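Local atomic coordinates of phytanoyl-CoA dioxygenase (Streptomyces malaysiense, PDB entry 6ZYL), a protein that catalyses the beta-hydroxylation of thioholgamide as the non-heme monooxygenase ThoJ, probably using iron and 2-oxoglutarate. Residues Trp85-Val99 against Gly228-Arg240. Sequence-based numbering, arbitrary orientation.
Sequences WADRIVHHPAILDAV and GRFNFAIDYITPR
Y236 OH donates to V90 O at 2.8 Å, the one hydrogen bond between these segments. The hydroxyl comes at a steep C=O...O angle of 110° and tilted out of the carbonyl plane, and V90 O lies at the edge of the phenol ring, in its plane. V90 lies just before the link to helix 93-99. V99 CG2 sits over one face of the ring, a CH-pi contact 4.2 Å from the centroid. I95 CG2 is 3.8 Å from Y236 CE2, and L96 CD2 meets Y236 CE1. A phenylalanine in place of Y236 would probably cost V90 O this donor and I95 CG2 its contact with the hydroxyl.

Nearer the start of the strand, F232 takes the edge of W85's six-membered ring on one face, planes at 61°. F232 CB points toward the helix, and with CG anti to the backbone N (chi1 177°) the ring lies against A86 and V90. A86 CB touches F232 CZ at 3.7 Å. V90 CG1 reaches the ring edge and also packs on I234 CG2. D235, on the strand's other side, pairs with R145. An apolar helix layer thus backs a central strand of the main sheet of this PhyH-family fold, with one buried phenol-to-backbone bond as its polar tie.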
loop_
_atom_site.group_PDB
_atom_site.type_symbol
_atom_site.label_atom_id
_atom_site.label_comp_id
_atom_site.label_asym_id
_atom_site.label_seq_id
_atom_site.Cartn_x
_atom_site.Cartn_y
_atom_site.Cartn_z
ATOM N N TRP A 85 -12.409 1.638 -9.300
ATOM C CA TRP A 85 -12.082 2.675 -8.326
ATOM C C TRP A 85 -10.618 2.593 -7.911
ATOM O O TRP A 85 -9.954 3.623 -7.744
ATOM C CB TRP A 85 -12.997 2.570 -7.103
ATOM C CG TRP A 85 -12.771 1.356 -6.254
ATOM C CD1 TRP A 85 -13.442 0.172 -6.326
ATOM C CD2 TRP A 85 -11.813 1.209 -5.198
ATOM N NE1 TRP A 85 -12.960 -0.705 -5.386
ATOM C CE2 TRP A 85 -11.957 -0.093 -4.681
ATOM C CE3 TRP A 85 -10.843 2.051 -4.643
ATOM C CZ2 TRP A 85 -11.172 -0.574 -3.637
ATOM C CZ3 TRP A 85 -10.061 1.571 -3.607
ATOM C CH2 TRP A 85 -10.233 0.271 -3.113
ATOM N N ALA A 86 -10.093 1.375 -7.746
ATOM C CA ALA A 86 -8.683 1.219 -7.407
ATOM C C ALA A 86 -7.796 1.556 -8.598
ATOM O O ALA A 86 -6.759 2.211 -8.444
ATOM C CB ALA A 86 -8.413 -0.203 -6.919
ATOM N N ASP A 87 -8.186 1.112 -9.795
ATOM C CA ASP A 87 -7.440 1.476 -10.995
ATOM C C ASP A 87 -7.327 2.989 -11.127
ATOM O O ASP A 87 -6.269 3.511 -11.499
ATOM C CB ASP A 87 -8.116 0.880 -12.230
ATOM C CG ASP A 87 -7.599 1.480 -13.525
ATOM O OD1 ASP A 87 -6.545 1.021 -14.015
ATOM O OD2 ASP A 87 -8.244 2.412 -14.050
ATOM N N ARG A 88 -8.406 3.711 -10.816
ATOM C CA ARG A 88 -8.398 5.161 -10.979
ATOM C C ARG A 88 -7.419 5.824 -10.019
ATOM O O ARG A 88 -6.694 6.748 -10.405
ATOM C CB ARG A 88 -9.809 5.713 -10.772
ATOM C CG ARG A 88 -9.955 7.200 -11.061
ATOM C CD ARG A 88 -11.407 7.659 -10.905
ATOM N NE ARG A 88 -11.883 7.556 -9.527
ATOM C CZ ARG A 88 -12.786 6.677 -9.106
ATOM N NH1 ARG A 88 -13.330 5.812 -9.954
ATOM N NH2 ARG A 88 -13.154 6.664 -7.832
ATOM N N ILE A 89 -7.368 5.361 -8.769
ATOM C CA ILE A 89 -6.539 6.031 -7.771
ATOM C C ILE A 89 -5.060 5.828 -8.075
ATOM O O ILE A 89 -4.267 6.774 -8.022
ATOM C CB ILE A 89 -6.900 5.545 -6.355
ATOM C CG1 ILE A 89 -8.315 6.006 -5.994
ATOM C CG2 ILE A 89 -5.893 6.066 -5.345
ATOM C CD1 ILE A 89 -8.782 5.596 -4.614
ATOM N N VAL A 90 -4.660 4.593 -8.394
ATOM C CA VAL A 90 -3.239 4.339 -8.608
ATOM C C VAL A 90 -2.719 5.059 -9.846
ATOM O O VAL A 90 -1.501 5.200 -10.013
ATOM C CB VAL A 90 -2.936 2.830 -8.708
ATOM C CG1 VAL A 90 -3.513 2.087 -7.508
ATOM C CG2 VAL A 90 -3.461 2.251 -10.016
ATOM N N HIS A 91 -3.606 5.517 -10.726
ATOM C CA HIS A 91 -3.216 6.300 -11.892
ATOM C C HIS A 91 -3.443 7.795 -11.703
ATOM O O HIS A 91 -3.232 8.563 -12.645
ATOM C CB HIS A 91 -3.978 5.818 -13.132
ATOM C CG HIS A 91 -3.531 4.480 -13.635
ATOM N ND1 HIS A 91 -4.041 3.295 -13.149
ATOM C CD2 HIS A 91 -2.620 4.140 -14.576
ATOM C CE1 HIS A 91 -3.463 2.282 -13.771
ATOM N NE2 HIS A 91 -2.596 2.767 -14.641
ATOM N N HIS A 92 -3.855 8.223 -10.516
ATOM C CA HIS A 92 -4.163 9.627 -10.292
ATOM C C HIS A 92 -2.916 10.480 -10.509
ATOM O O HIS A 92 -1.865 10.192 -9.919
ATOM C CB HIS A 92 -4.700 9.830 -8.879
ATOM C CG HIS A 92 -5.359 11.155 -8.671
ATOM N ND1 HIS A 92 -4.644 12.324 -8.531
ATOM C CD2 HIS A 92 -6.666 11.498 -8.589
ATOM C CE1 HIS A 92 -5.483 13.332 -8.370
ATOM N NE2 HIS A 92 -6.715 12.857 -8.401
ATOM N N PRO A 93 -2.991 11.536 -11.324
ATOM C CA PRO A 93 -1.771 12.303 -11.632
ATOM C C PRO A 93 -1.109 12.924 -10.417
ATOM O O PRO A 93 0.124 13.027 -10.383
ATOM C CB PRO A 93 -2.265 13.382 -12.609
ATOM C CG PRO A 93 -3.551 12.845 -13.175
ATOM C CD PRO A 93 -4.166 12.025 -12.069
ATOM N N ALA A 94 -1.883 13.357 -9.418
ATOM C CA ALA A 94 -1.277 13.950 -8.231
ATOM C C ALA A 94 -0.400 12.938 -7.504
ATOM O O ALA A 94 0.695 13.272 -7.036
ATOM C CB ALA A 94 -2.360 14.490 -7.297
ATOM N N ILE A 95 -0.864 11.691 -7.404
ATOM C CA ILE A 95 -0.069 10.660 -6.745
ATOM C C ILE A 95 1.152 10.316 -7.589
ATOM O O ILE A 95 2.276 10.236 -7.080
ATOM C CB ILE A 95 -0.933 9.418 -6.457
ATOM C CG1 ILE A 95 -2.049 9.777 -5.469
ATOM C CG2 ILE A 95 -0.074 8.292 -5.909
ATOM C CD1 ILE A 95 -3.056 8.670 -5.221
ATOM N N LEU A 96 0.953 10.122 -8.894
ATOM C CA LEU A 96 2.077 9.782 -9.761
ATOM C C LEU A 96 3.122 10.893 -9.776
ATOM O O LEU A 96 4.329 10.619 -9.776
ATOM C CB LEU A 96 1.581 9.496 -11.178
ATOM C CG LEU A 96 0.686 8.268 -11.351
ATOM C CD1 LEU A 96 0.388 8.040 -12.834
ATOM C CD2 LEU A 96 1.309 7.027 -10.736
ATOM N N ASP A 97 2.682 12.155 -9.790
ATOM C CA ASP A 97 3.633 13.262 -9.756
ATOM C C ASP A 97 4.406 13.280 -8.444
ATOM O O ASP A 97 5.626 13.490 -8.434
ATOM C CB ASP A 97 2.906 14.593 -9.956
ATOM C CG ASP A 97 2.445 14.799 -11.386
ATOM O OD1 ASP A 97 2.910 14.060 -12.280
ATOM O OD2 ASP A 97 1.617 15.705 -11.613
ATOM N N ALA A 98 3.711 13.066 -7.325
ATOM C CA ALA A 98 4.387 13.035 -6.033
ATOM C C ALA A 98 5.393 11.896 -5.965
ATOM O O ALA A 98 6.520 12.080 -5.497
ATOM C CB ALA A 98 3.364 12.909 -4.906
ATOM N N VAL A 99 5.002 10.707 -6.433
ATOM C CA VAL A 99 5.904 9.561 -6.380
ATOM C C VAL A 99 7.090 9.772 -7.312
ATOM O O VAL A 99 8.230 9.429 -6.975
ATOM C CB VAL A 99 5.137 8.270 -6.720
ATOM C CG1 VAL A 99 6.098 7.097 -6.836
ATOM C CG2 VAL A 99 4.066 7.997 -5.669
ATOM N N GLY A 228 -15.722 3.315 10.810
ATOM C CA GLY A 228 -14.582 2.586 10.300
ATOM C C GLY A 228 -13.557 3.500 9.655
ATOM O O GLY A 228 -13.878 4.559 9.116
ATOM N N ARG A 229 -12.299 3.070 9.714
ATOM C CA ARG A 229 -11.170 3.791 9.138
ATOM C C ARG A 229 -10.704 3.037 7.901
ATOM O O ARG A 229 -10.318 1.868 7.996
ATOM C CB ARG A 229 -10.043 3.917 10.163
ATOM C CG ARG A 229 -8.848 4.731 9.714
ATOM C CD ARG A 229 -7.552 4.034 10.108
ATOM N NE ARG A 229 -7.206 2.976 9.165
ATOM C CZ ARG A 229 -6.049 2.324 9.153
ATOM N NH1 ARG A 229 -5.110 2.614 10.042
ATOM N NH2 ARG A 229 -5.829 1.382 8.246
ATOM N N PHE A 230 -10.747 3.701 6.746
ATOM C CA PHE A 230 -10.463 3.071 5.461
ATOM C C PHE A 230 -9.227 3.709 4.844
ATOM O O PHE A 230 -9.205 4.921 4.608
ATOM C CB PHE A 230 -11.645 3.207 4.494
ATOM C CG PHE A 230 -12.812 2.324 4.818
ATOM C CD1 PHE A 230 -13.612 2.589 5.916
ATOM C CD2 PHE A 230 -13.122 1.241 4.014
ATOM C CE1 PHE A 230 -14.689 1.781 6.215
ATOM C CE2 PHE A 230 -14.197 0.426 4.309
ATOM C CZ PHE A 230 -14.983 0.696 5.412
ATOM N N ASN A 231 -8.219 2.891 4.550
ATOM C CA ASN A 231 -7.010 3.358 3.889
ATOM C C ASN A 231 -6.652 2.414 2.750
ATOM O O ASN A 231 -6.800 1.194 2.867
ATOM C CB ASN A 231 -5.856 3.472 4.881
ATOM C CG ASN A 231 -6.090 4.563 5.911
ATOM O OD1 ASN A 231 -6.769 4.348 6.915
ATOM N ND2 ASN A 231 -5.544 5.747 5.656
ATOM N N PHE A 232 -6.198 2.998 1.646
ATOM C CA PHE A 232 -5.867 2.287 0.416
ATOM C C PHE A 232 -4.383 2.512 0.155
ATOM O O PHE A 232 -3.959 3.645 -0.104
ATOM C CB PHE A 232 -6.738 2.791 -0.734
ATOM C CG PHE A 232 -6.426 2.171 -2.060
ATOM C CD1 PHE A 232 -6.707 0.836 -2.304
ATOM C CD2 PHE A 232 -5.868 2.931 -3.073
ATOM C CE1 PHE A 232 -6.422 0.270 -3.533
ATOM C CE2 PHE A 232 -5.581 2.371 -4.302
ATOM C CZ PHE A 232 -5.859 1.039 -4.533
ATOM N N ALA A 233 -3.597 1.443 0.240
ATOM C CA ALA A 233 -2.144 1.521 0.163
ATOM C C ALA A 233 -1.659 1.032 -1.194
ATOM O O ALA A 233 -2.136 0.017 -1.711
ATOM C CB ALA A 233 -1.495 0.693 1.274
ATOM N N ILE A 234 -0.694 1.753 -1.760
ATOM C CA ILE A 234 -0.189 1.487 -3.100
ATOM C C ILE A 234 1.326 1.402 -3.024
ATOM O O ILE A 234 1.981 2.353 -2.584
ATOM C CB ILE A 234 -0.602 2.574 -4.105
ATOM C CG1 ILE A 234 -2.067 2.963 -3.929
ATOM C CG2 ILE A 234 -0.347 2.104 -5.531
ATOM C CD1 ILE A 234 -2.415 4.303 -4.568
ATOM N N ASP A 235 1.881 0.278 -3.461
ATOM C CA ASP A 235 3.326 0.109 -3.532
ATOM C C ASP A 235 3.813 0.515 -4.917
ATOM O O ASP A 235 3.451 -0.114 -5.917
ATOM C CB ASP A 235 3.721 -1.333 -3.230
ATOM C CG ASP A 235 3.577 -1.675 -1.767
ATOM O OD1 ASP A 235 3.927 -0.821 -0.925
ATOM O OD2 ASP A 235 3.105 -2.789 -1.457
ATOM N N TYR A 236 4.613 1.575 -4.974
ATOM C CA TYR A 236 5.234 2.030 -6.207
ATOM C C TYR A 236 6.704 1.634 -6.206
ATOM O O TYR A 236 7.386 1.740 -5.182
ATOM C CB TYR A 236 5.097 3.547 -6.366
ATOM C CG TYR A 236 3.686 3.998 -6.677
ATOM C CD1 TYR A 236 3.217 4.030 -7.984
ATOM C CD2 TYR A 236 2.822 4.388 -5.662
ATOM C CE1 TYR A 236 1.924 4.441 -8.272
ATOM C CE2 TYR A 236 1.530 4.800 -5.939
ATOM C CZ TYR A 236 1.087 4.825 -7.245
ATOM O OH TYR A 236 -0.197 5.234 -7.524
ATOM N N ILE A 237 7.181 1.166 -7.358
ATOM C CA ILE A 237 8.573 0.779 -7.537
ATOM C C ILE A 237 9.056 1.335 -8.869
ATOM O O ILE A 237 8.263 1.715 -9.732
ATOM C CB ILE A 237 8.774 -0.756 -7.508
ATOM C CG1 ILE A 237 8.021 -1.412 -8.669
ATOM C CG2 ILE A 237 8.316 -1.337 -6.183
ATOM C CD1 ILE A 237 8.297 -2.902 -8.828
ATOM N N THR A 238 10.368 1.375 -9.027
ATOM C CA THR A 238 11.005 1.626 -10.308
ATOM C C THR A 238 11.544 0.324 -10.878
ATOM O O THR A 238 11.611 -0.697 -10.186
ATOM C CB THR A 238 12.144 2.637 -10.152
ATOM O OG1 THR A 238 13.322 1.957 -9.702
ATOM C CG2 THR A 238 11.769 3.732 -9.169
ATOM N N PRO A 239 11.951 0.321 -12.151
ATOM C CA PRO A 239 12.536 -0.901 -12.732
ATOM C C PRO A 239 13.862 -1.309 -12.104
ATOM O O PRO A 239 14.392 -2.369 -12.459
ATOM C CB PRO A 239 12.715 -0.546 -14.218
ATOM C CG PRO A 239 11.828 0.659 -14.452
ATOM C CD PRO A 239 11.810 1.404 -13.141
ATOM N N ARG A 240 14.419 -0.506 -11.196
ATOM C CA ARG A 240 15.623 -0.899 -10.477
ATOM C C ARG A 240 15.322 -1.797 -9.284
ATOM O O ARG A 240 16.255 -2.350 -8.694
ATOM C CB ARG A 240 16.391 0.341 -10.012
ATOM C CG ARG A 240 16.996 1.151 -11.152
ATOM C CD ARG A 240 18.040 2.149 -10.654
ATOM N NE ARG A 240 19.136 1.497 -9.939
ATOM C CZ ARG A 240 20.343 1.277 -10.449
ATOM N NH1 ARG A 240 20.628 1.659 -11.688
ATOM N NH2 ARG A 240 21.270 0.676 -9.717
#